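Local coordinates for extracellular solute-binding protein family 5 (Brucella melitensis, PDB 4ONY) that probably binds peptides or related solutes in the periplasm and delivers them to an ABC transporter for import, at residues Trp500-Arg508 against Phe514-Asp525; Ala308-Arg319 against Phe480-Ser491. One frame throughout, in Å; residues are numbered along the deposited sequence.

Contact 1 of 2, residues Trp500-Arg508 against Phe514-Asp525; sequences WLRWGSASR and FNFAGVADPAVD
The end of helix 499-503 and the turn after it lie against the loop 514-520 and the first turn of helix 522-533, with the CA atoms of S505 and A520 only 3.8 Å apart. G504 is the first residue to leave the helix. Next to it the carboxylate of D525 grips S505 twice. S505 N donates to D525 OD1 at 3.0 Å, and S505 OG donates to the syn lone pair of D525 OD2 at 2.6 Å. The serine hydroxyl sits between its backbone N and carbonyl carbon (chi1 63°), which turns OG to the carboxylate while CB rests on A520. D521 is the N-cap of helix 522-533, its OD1 accepting from A523 N. A water accepts from D521 N and joins it to D525 OD1 and to W503 O, in the last turn of the other helix. These loops lie beside the six-stranded sheet of the solute-binding fold, where W503 touches L489.

N515 leads a type I turn that ends at G518. Its amide is held at both ends by V519: OD1 accepts from V519 N, and ND2 donates in plane to V519 O at 2.9 Å. ND2 also makes a weak bond to G504 O. S507 OG donates to that same carbonyl on a lone pair.

V519 CG2 meets the edge of the W503 ring, 3.7 Å from CE3, and V524 CG1 packs on W503 CB. F355 meets W503 edge-to-face. At the far end the extended R508 chain passes A520 CB with its CD. Its NH1 then donates in the guanidinium plane to G518 O at 2.8 Å, with an angle of 162° at the hydrogen.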
# COMPACT_ATOMS: atom_id res chain seq x y z
N TRP A 500 10.05 -3.89 -10.93
CA TRP A 500 10.42 -4.73 -12.04
C TRP A 500 9.27 -5.59 -12.57
O TRP A 500 9.18 -5.80 -13.75
CB TRP A 500 11.60 -5.66 -11.69
CG TRP A 500 12.92 -4.96 -11.51
CD1 TRP A 500 13.68 -4.95 -10.37
CD2 TRP A 500 13.63 -4.19 -12.48
NE1 TRP A 500 14.80 -4.18 -10.58
CE2 TRP A 500 14.81 -3.74 -11.88
CE3 TRP A 500 13.38 -3.85 -13.82
CZ2 TRP A 500 15.77 -2.97 -12.57
CZ3 TRP A 500 14.32 -3.06 -14.50
CH2 TRP A 500 15.51 -2.63 -13.87
N LEU A 501 8.45 -6.15 -11.69
CA LEU A 501 7.39 -7.05 -12.14
C LEU A 501 6.14 -6.31 -12.58
O LEU A 501 5.25 -6.90 -13.23
CB LEU A 501 7.07 -8.13 -11.09
CG LEU A 501 8.10 -9.28 -11.12
CD1 LEU A 501 8.00 -10.14 -9.88
CD2 LEU A 501 7.92 -10.18 -12.37
N ARG A 502 6.08 -5.01 -12.31
CA ARG A 502 5.02 -4.17 -12.80
C ARG A 502 5.31 -3.59 -14.15
O ARG A 502 4.40 -3.46 -14.98
CB ARG A 502 4.80 -2.98 -11.89
CG ARG A 502 4.29 -3.35 -10.54
CD ARG A 502 4.09 -2.11 -9.68
NE ARG A 502 3.64 -2.53 -8.36
CZ ARG A 502 3.30 -1.71 -7.39
NH1 ARG A 502 3.38 -0.41 -7.56
NH2 ARG A 502 2.92 -2.21 -6.23
N TRP A 503 6.54 -3.12 -14.33
CA TRP A 503 6.91 -2.26 -15.47
C TRP A 503 8.17 -2.69 -16.27
O TRP A 503 8.41 -2.15 -17.35
CB TRP A 503 7.18 -0.83 -14.96
CG TRP A 503 6.13 -0.24 -14.13
CD1 TRP A 503 6.21 0.11 -12.81
CD2 TRP A 503 4.82 0.15 -14.57
NE1 TRP A 503 5.00 0.69 -12.41
CE2 TRP A 503 4.15 0.74 -13.46
CE3 TRP A 503 4.15 0.08 -15.79
CZ2 TRP A 503 2.85 1.23 -13.54
CZ3 TRP A 503 2.84 0.60 -15.88
CH2 TRP A 503 2.22 1.15 -14.75
N GLY A 504 8.94 -3.64 -15.73
CA GLY A 504 10.20 -4.00 -16.30
C GLY A 504 10.04 -4.72 -17.61
O GLY A 504 9.09 -5.51 -17.79
N SER A 505 10.96 -4.50 -18.52
CA SER A 505 10.77 -5.02 -19.86
C SER A 505 10.79 -6.56 -19.90
O SER A 505 10.00 -7.17 -20.60
CB SER A 505 11.75 -4.37 -20.85
OG SER A 505 13.05 -4.73 -20.45
N ALA A 506 11.58 -7.20 -19.05
CA ALA A 506 11.55 -8.68 -18.99
C ALA A 506 10.15 -9.21 -18.52
O ALA A 506 9.69 -10.22 -19.03
CB ALA A 506 12.67 -9.24 -18.10
N SER A 507 9.45 -8.50 -17.64
CA SER A 507 8.16 -9.00 -17.19
C SER A 507 7.04 -8.97 -18.26
O SER A 507 5.99 -9.60 -18.09
CB SER A 507 7.72 -8.25 -15.94
OG SER A 507 7.42 -6.92 -16.26
N ARG A 508 7.23 -8.22 -19.34
CA ARG A 508 6.19 -8.15 -20.38
C ARG A 508 5.85 -9.53 -20.92
O ARG A 508 4.72 -9.80 -21.23
CB ARG A 508 6.64 -7.25 -21.53
CG ARG A 508 5.75 -7.32 -22.79
CD ARG A 508 6.32 -6.40 -23.84
NE ARG A 508 5.80 -6.70 -25.17
CZ ARG A 508 4.98 -5.95 -25.88
NH1 ARG A 508 4.46 -4.81 -25.41
NH2 ARG A 508 4.66 -6.34 -27.09
N PHE A 514 2.92 -8.91 -13.25
CA PHE A 514 1.96 -7.82 -13.00
C PHE A 514 2.08 -6.70 -14.05
O PHE A 514 1.56 -5.58 -13.85
CB PHE A 514 2.14 -7.27 -11.57
CG PHE A 514 1.92 -8.32 -10.51
CD1 PHE A 514 0.62 -8.66 -10.13
CD2 PHE A 514 2.97 -9.01 -9.95
CE1 PHE A 514 0.38 -9.67 -9.19
CE2 PHE A 514 2.75 -10.03 -9.02
CZ PHE A 514 1.46 -10.36 -8.65
N ASN A 515 2.77 -6.99 -15.14
CA ASN A 515 2.95 -5.95 -16.20
C ASN A 515 1.77 -6.04 -17.15
O ASN A 515 1.89 -6.53 -18.29
CB ASN A 515 4.27 -6.22 -16.92
CG ASN A 515 4.68 -5.08 -17.87
OD1 ASN A 515 3.90 -4.19 -18.23
ND2 ASN A 515 5.94 -5.09 -18.21
N PHE A 516 0.62 -5.58 -16.69
CA PHE A 516 -0.62 -5.76 -17.47
C PHE A 516 -0.66 -4.98 -18.75
O PHE A 516 -1.31 -5.41 -19.68
CB PHE A 516 -1.82 -5.47 -16.57
CG PHE A 516 -1.85 -6.36 -15.34
CD1 PHE A 516 -1.86 -7.76 -15.46
CD2 PHE A 516 -1.87 -5.82 -14.10
CE1 PHE A 516 -1.88 -8.58 -14.34
CE2 PHE A 516 -1.88 -6.65 -12.98
CZ PHE A 516 -1.91 -8.00 -13.10
N ALA A 517 0.00 -3.83 -18.82
CA ALA A 517 0.05 -3.06 -20.07
C ALA A 517 1.09 -3.56 -21.06
O ALA A 517 1.05 -3.16 -22.25
CB ALA A 517 0.30 -1.59 -19.80
N GLY A 518 1.99 -4.45 -20.62
CA GLY A 518 3.06 -4.93 -21.48
C GLY A 518 4.12 -3.87 -21.75
O GLY A 518 4.60 -3.73 -22.87
N VAL A 519 4.48 -3.09 -20.72
CA VAL A 519 5.53 -2.08 -20.87
C VAL A 519 6.88 -2.76 -21.08
O VAL A 519 7.21 -3.73 -20.37
CB VAL A 519 5.58 -1.18 -19.62
CG1 VAL A 519 6.65 -0.11 -19.76
CG2 VAL A 519 4.22 -0.53 -19.42
N ALA A 520 7.65 -2.29 -22.07
CA ALA A 520 9.03 -2.73 -22.33
C ALA A 520 9.81 -1.63 -23.01
O ALA A 520 9.80 -1.49 -24.24
CB ALA A 520 9.09 -4.01 -23.18
N ASP A 521 10.46 -0.81 -22.21
CA ASP A 521 11.05 0.42 -22.68
C ASP A 521 12.33 0.58 -21.88
O ASP A 521 12.30 0.62 -20.66
CB ASP A 521 10.13 1.60 -22.43
CG ASP A 521 10.67 2.91 -23.00
OD1 ASP A 521 11.87 3.00 -23.31
OD2 ASP A 521 9.88 3.88 -23.09
N PRO A 522 13.46 0.66 -22.57
CA PRO A 522 14.69 0.90 -21.82
C PRO A 522 14.66 2.14 -20.92
O PRO A 522 15.42 2.19 -19.96
CB PRO A 522 15.74 1.07 -22.93
CG PRO A 522 15.16 0.39 -24.15
CD PRO A 522 13.67 0.52 -24.03
N ALA A 523 13.86 3.16 -21.23
CA ALA A 523 13.81 4.34 -20.34
C ALA A 523 13.18 3.97 -19.02
O ALA A 523 13.61 4.44 -17.95
CB ALA A 523 13.07 5.50 -20.99
N VAL A 524 12.15 3.13 -19.06
CA VAL A 524 11.49 2.68 -17.83
C VAL A 524 12.51 1.88 -17.02
O VAL A 524 12.69 2.12 -15.83
CB VAL A 524 10.25 1.81 -18.13
CG1 VAL A 524 9.79 1.07 -16.87
CG2 VAL A 524 9.11 2.63 -18.74
N ASP A 525 13.15 0.91 -17.67
CA ASP A 525 14.13 0.10 -16.97
C ASP A 525 15.20 0.97 -16.33
O ASP A 525 15.59 0.73 -15.18
CB ASP A 525 14.78 -0.92 -17.89
CG ASP A 525 13.78 -1.97 -18.43
OD1 ASP A 525 12.63 -2.08 -18.01
OD2 ASP A 525 14.16 -2.70 -19.34
O HOH W 1 10.14 -1.53 -19.27

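Contact 2 of 2, residues Ala308-Arg319 against Phe480-Ser491; sequences ADMLGFVFNTRR and FDYDMILGALAS
Strands 310-315 and 484-489 pair antiparallel at the middle of a six-stranded mixed sheet, within the periplasmic solute-binding protein fold. G312 and G487 form a hydrogen-bonded pair, with G487 N 2.8 Å from G312 O. Neither glycine has a side chain, and V314 fills the hollow beside G487: its CG2 stands 3.9 Å from G487 CA. V314 CB also rests against I485 CG1, on the face that carries M310 and L489.

The other face is a row of bumps. In one of two modelled conformers L486 lies alongside F313, with its CD1 near F313 CE1. M484 fits between the two phenylalanines. Its SD lies obliquely off the F313 ring, 4.7 Å from the centroid, in a Met-aromatic contact. The chain runs extended to SD and bends at chi3 (-75°), which carries CE beside the F315 ring. Y452 of helix 443-458 stacks on F313 and also touches M484.

At one end of the pair, D309 OD1 accepts from both S491 N and S491 OG. At the other, N316 opens an Asx turn. Its OD1 takes R318 N and R318 NH1 from opposite faces of the amide plane, while its ND2 donates to Y482 O at 2.9 Å. The CB of N316 presses on Y482 CE1. The R318 guanidinium lies flat on F480, planes 9° apart and centres 3.6 Å apart, and its NH2 also reaches N515 O and R508 O. R319 forms a salt-bridge network with D481 and D483 through its guanidinium edge, and one face of that group lies over Y482 O. Its NH2 pairs with D481 OD1 at 3.0 Å, and its NH1 meets D483 OD1 from above the carboxylate plane at 2.9 Å.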
# COMPACT_ATOMS: atom_id res chain seq x y z
N ALA A 308 -1.99 7.81 -3.19
CA ALA A 308 -3.25 7.12 -3.39
C ALA A 308 -3.01 6.02 -4.44
O ALA A 308 -2.29 6.26 -5.44
CB ALA A 308 -4.28 8.12 -3.89
N ASP A 309 -3.54 4.83 -4.21
CA ASP A 309 -3.33 3.71 -5.11
C ASP A 309 -3.88 4.10 -6.50
O ASP A 309 -4.95 4.72 -6.60
CB ASP A 309 -4.05 2.47 -4.58
CG ASP A 309 -3.33 1.83 -3.40
OD1 ASP A 309 -2.17 2.20 -3.03
OD2 ASP A 309 -3.94 0.92 -2.86
N MET A 310 -3.17 3.73 -7.55
CA MET A 310 -3.71 3.87 -8.91
C MET A 310 -4.92 2.95 -9.15
O MET A 310 -4.93 1.78 -8.74
CB MET A 310 -2.63 3.54 -9.92
CG MET A 310 -3.04 3.63 -11.38
SD MET A 310 -3.75 5.15 -12.02
CE MET A 310 -2.28 6.17 -11.98
N LEU A 311 -5.95 3.52 -9.77
CA LEU A 311 -6.99 2.79 -10.44
C LEU A 311 -7.05 3.40 -11.85
O LEU A 311 -7.15 4.61 -12.00
CB LEU A 311 -8.35 2.97 -9.73
CG LEU A 311 -9.57 2.36 -10.41
CD1 LEU A 311 -9.48 0.83 -10.49
CD2 LEU A 311 -10.84 2.72 -9.67
N GLY A 312 -7.04 2.56 -12.87
CA GLY A 312 -7.12 3.04 -14.24
C GLY A 312 -7.58 2.00 -15.21
O GLY A 312 -7.54 0.80 -14.88
N PHE A 313 -7.97 2.44 -16.42
CA PHE A 313 -8.13 1.50 -17.51
C PHE A 313 -6.75 1.21 -18.03
O PHE A 313 -5.92 2.12 -18.11
CB PHE A 313 -8.99 2.05 -18.63
CG PHE A 313 -10.42 2.23 -18.28
CD1 PHE A 313 -11.27 1.14 -18.18
CD2 PHE A 313 -10.95 3.50 -18.11
CE1 PHE A 313 -12.62 1.30 -17.90
CE2 PHE A 313 -12.33 3.67 -17.85
CZ PHE A 313 -13.15 2.56 -17.75
N VAL A 314 -6.46 -0.05 -18.31
CA VAL A 314 -5.17 -0.51 -18.75
C VAL A 314 -5.23 -0.96 -20.18
O VAL A 314 -6.05 -1.79 -20.54
CB VAL A 314 -4.64 -1.67 -17.89
CG1 VAL A 314 -3.23 -2.02 -18.33
CG2 VAL A 314 -4.55 -1.26 -16.42
N PHE A 315 -4.39 -0.39 -21.03
CA PHE A 315 -4.28 -0.81 -22.42
C PHE A 315 -3.31 -1.99 -22.49
O PHE A 315 -2.16 -1.87 -22.06
CB PHE A 315 -3.65 0.29 -23.29
CG PHE A 315 -4.48 1.57 -23.41
CD1 PHE A 315 -5.53 1.64 -24.33
CD2 PHE A 315 -4.13 2.68 -22.69
CE1 PHE A 315 -6.28 2.81 -24.48
CE2 PHE A 315 -4.88 3.86 -22.81
CZ PHE A 315 -5.95 3.91 -23.72
N ASN A 316 -3.73 -3.11 -23.09
CA ASN A 316 -2.77 -4.17 -23.43
C ASN A 316 -1.99 -3.82 -24.70
O ASN A 316 -2.43 -4.12 -25.81
CB ASN A 316 -3.43 -5.53 -23.60
CG ASN A 316 -2.43 -6.66 -23.74
OD1 ASN A 316 -1.22 -6.44 -23.73
ND2 ASN A 316 -2.94 -7.89 -23.91
N THR A 317 -0.81 -3.24 -24.52
CA THR A 317 0.01 -2.75 -25.63
C THR A 317 0.52 -3.89 -26.50
O THR A 317 0.98 -3.65 -27.60
CB THR A 317 1.22 -1.85 -25.20
OG1 THR A 317 2.23 -2.62 -24.56
CG2 THR A 317 0.79 -0.70 -24.31
N ARG A 318 0.43 -5.13 -26.02
CA ARG A 318 0.76 -6.28 -26.88
C ARG A 318 -0.21 -6.42 -28.06
O ARG A 318 0.10 -7.08 -29.05
CB ARG A 318 0.74 -7.61 -26.07
CG ARG A 318 1.67 -7.60 -24.84
CD ARG A 318 1.38 -8.82 -23.95
NE ARG A 318 2.09 -8.83 -22.66
CZ ARG A 318 1.70 -8.20 -21.57
NH1 ARG A 318 0.63 -7.41 -21.60
NH2 ARG A 318 2.42 -8.28 -20.47
N ARG A 319 -1.44 -5.94 -27.92
CA ARG A 319 -2.40 -6.08 -29.01
C ARG A 319 -2.15 -4.98 -30.04
O ARG A 319 -2.02 -3.80 -29.67
CB ARG A 319 -3.83 -5.98 -28.45
CG ARG A 319 -4.19 -7.12 -27.49
CD ARG A 319 -4.93 -8.20 -28.20
NE ARG A 319 -4.91 -9.48 -27.48
CZ ARG A 319 -5.93 -10.00 -26.82
NH1 ARG A 319 -7.13 -9.39 -26.73
NH2 ARG A 319 -5.76 -11.19 -26.25
N PHE A 480 -2.40 -12.60 -20.28
CA PHE A 480 -2.59 -11.28 -20.90
C PHE A 480 -3.62 -11.37 -22.04
O PHE A 480 -3.47 -10.69 -23.04
CB PHE A 480 -1.25 -10.72 -21.36
CG PHE A 480 -0.21 -10.71 -20.27
CD1 PHE A 480 -0.44 -10.03 -19.08
CD2 PHE A 480 0.98 -11.45 -20.39
CE1 PHE A 480 0.48 -10.06 -18.04
CE2 PHE A 480 1.93 -11.46 -19.36
CZ PHE A 480 1.68 -10.78 -18.18
N ASP A 481 -4.69 -12.17 -21.83
CA ASP A 481 -5.72 -12.38 -22.86
C ASP A 481 -6.88 -11.34 -22.75
O ASP A 481 -7.94 -11.66 -22.24
CB ASP A 481 -6.24 -13.82 -22.81
CG ASP A 481 -7.25 -14.09 -23.88
OD1 ASP A 481 -7.39 -13.25 -24.82
OD2 ASP A 481 -7.90 -15.12 -23.78
N TYR A 482 -6.61 -10.09 -23.12
CA TYR A 482 -7.58 -9.01 -23.07
C TYR A 482 -7.06 -7.81 -23.91
O TYR A 482 -5.86 -7.70 -24.16
CB TYR A 482 -7.83 -8.55 -21.61
CG TYR A 482 -6.55 -8.24 -20.87
CD1 TYR A 482 -5.92 -7.01 -20.99
CD2 TYR A 482 -5.95 -9.20 -20.06
CE1 TYR A 482 -4.73 -6.73 -20.34
CE2 TYR A 482 -4.76 -8.94 -19.41
CZ TYR A 482 -4.15 -7.70 -19.55
OH TYR A 482 -2.96 -7.48 -18.93
N ASP A 483 -7.98 -6.94 -24.31
CA ASP A 483 -7.65 -5.67 -24.93
C ASP A 483 -7.43 -4.64 -23.82
O ASP A 483 -6.38 -3.99 -23.76
CB ASP A 483 -8.78 -5.18 -25.85
CG ASP A 483 -8.97 -6.06 -27.07
OD1 ASP A 483 -7.98 -6.71 -27.49
OD2 ASP A 483 -10.10 -6.11 -27.59
N MET A 484 -8.42 -4.50 -22.95
CA MET A 484 -8.41 -3.50 -21.89
C MET A 484 -9.08 -4.09 -20.65
O MET A 484 -10.06 -4.91 -20.79
CB MET A 484 -9.17 -2.25 -22.36
CG MET A 484 -9.27 -1.15 -21.31
SD MET A 484 -10.04 0.38 -21.88
CE MET A 484 -8.73 1.07 -22.89
N ILE A 485 -8.57 -3.71 -19.47
CA ILE A 485 -9.16 -4.06 -18.18
C ILE A 485 -9.11 -2.83 -17.28
O ILE A 485 -8.49 -1.82 -17.65
CB ILE A 485 -8.35 -5.19 -17.43
CG1 ILE A 485 -6.86 -4.82 -17.31
CG2 ILE A 485 -8.48 -6.54 -18.17
CD1 ILE A 485 -5.98 -5.82 -16.56
N LEU A 486 -9.68 -2.93 -16.09
CA LEU A 486 -9.39 -2.00 -15.01
C LEU A 486 -8.25 -2.60 -14.17
O LEU A 486 -8.26 -3.81 -13.85
CB LEU A 486 -10.63 -1.75 -14.14
CG LEU A 486 -11.79 -0.90 -14.69
CD1 LEU A 486 -12.78 -1.77 -15.41
CD2 LEU A 486 -12.53 -0.22 -13.57
N GLY A 487 -7.27 -1.78 -13.82
CA GLY A 487 -6.11 -2.22 -13.02
C GLY A 487 -5.87 -1.32 -11.83
O GLY A 487 -6.15 -0.12 -11.88
N ALA A 488 -5.37 -1.89 -10.75
CA ALA A 488 -5.06 -1.19 -9.51
C ALA A 488 -3.58 -1.41 -9.17
O ALA A 488 -3.01 -2.45 -9.54
CB ALA A 488 -5.91 -1.73 -8.38
N LEU A 489 -2.93 -0.46 -8.55
CA LEU A 489 -1.56 -0.67 -8.04
C LEU A 489 -1.48 -0.30 -6.59
O LEU A 489 -2.01 0.74 -6.21
CB LEU A 489 -0.57 0.22 -8.79
CG LEU A 489 -0.42 -0.05 -10.27
CD1 LEU A 489 0.36 1.08 -10.87
CD2 LEU A 489 0.28 -1.38 -10.53
N ALA A 490 -0.78 -1.10 -5.81
CA ALA A 490 -0.55 -0.78 -4.38
C ALA A 490 0.68 0.11 -4.28
O ALA A 490 1.81 -0.35 -4.54
CB ALA A 490 -0.33 -2.06 -3.60
N SER A 491 0.46 1.39 -4.01
CA SER A 491 1.51 2.38 -4.13
C SER A 491 2.13 2.59 -2.78
O SER A 491 1.51 2.32 -1.76
CB SER A 491 0.93 3.71 -4.64
OG SER A 491 0.02 4.22 -3.67

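Overall arrangement
Contact 2 supplies two neighbouring strands of the six-stranded sheet. Contact 1 joins two helix ends through loops beside it. Their centres are about 13 Å apart, and strand 484-489 leads on to helix 499-503. Both are partly buried, but contact 2 lies in the middle of the sheet and somewhat deeper, its centre about 17 Å from the centre of the chain against about 20 Å for contact 1. Contact 2 is mostly backbone ladder and apolar side chains, with a salt-bridge network at one end; contact 1 relies more on capping, side-chain bonds to backbone and a water. The two meet directly. T317 OG1 probably bonds to A517 O, and Y482 OH to F516 O. R502 returns to A490 O.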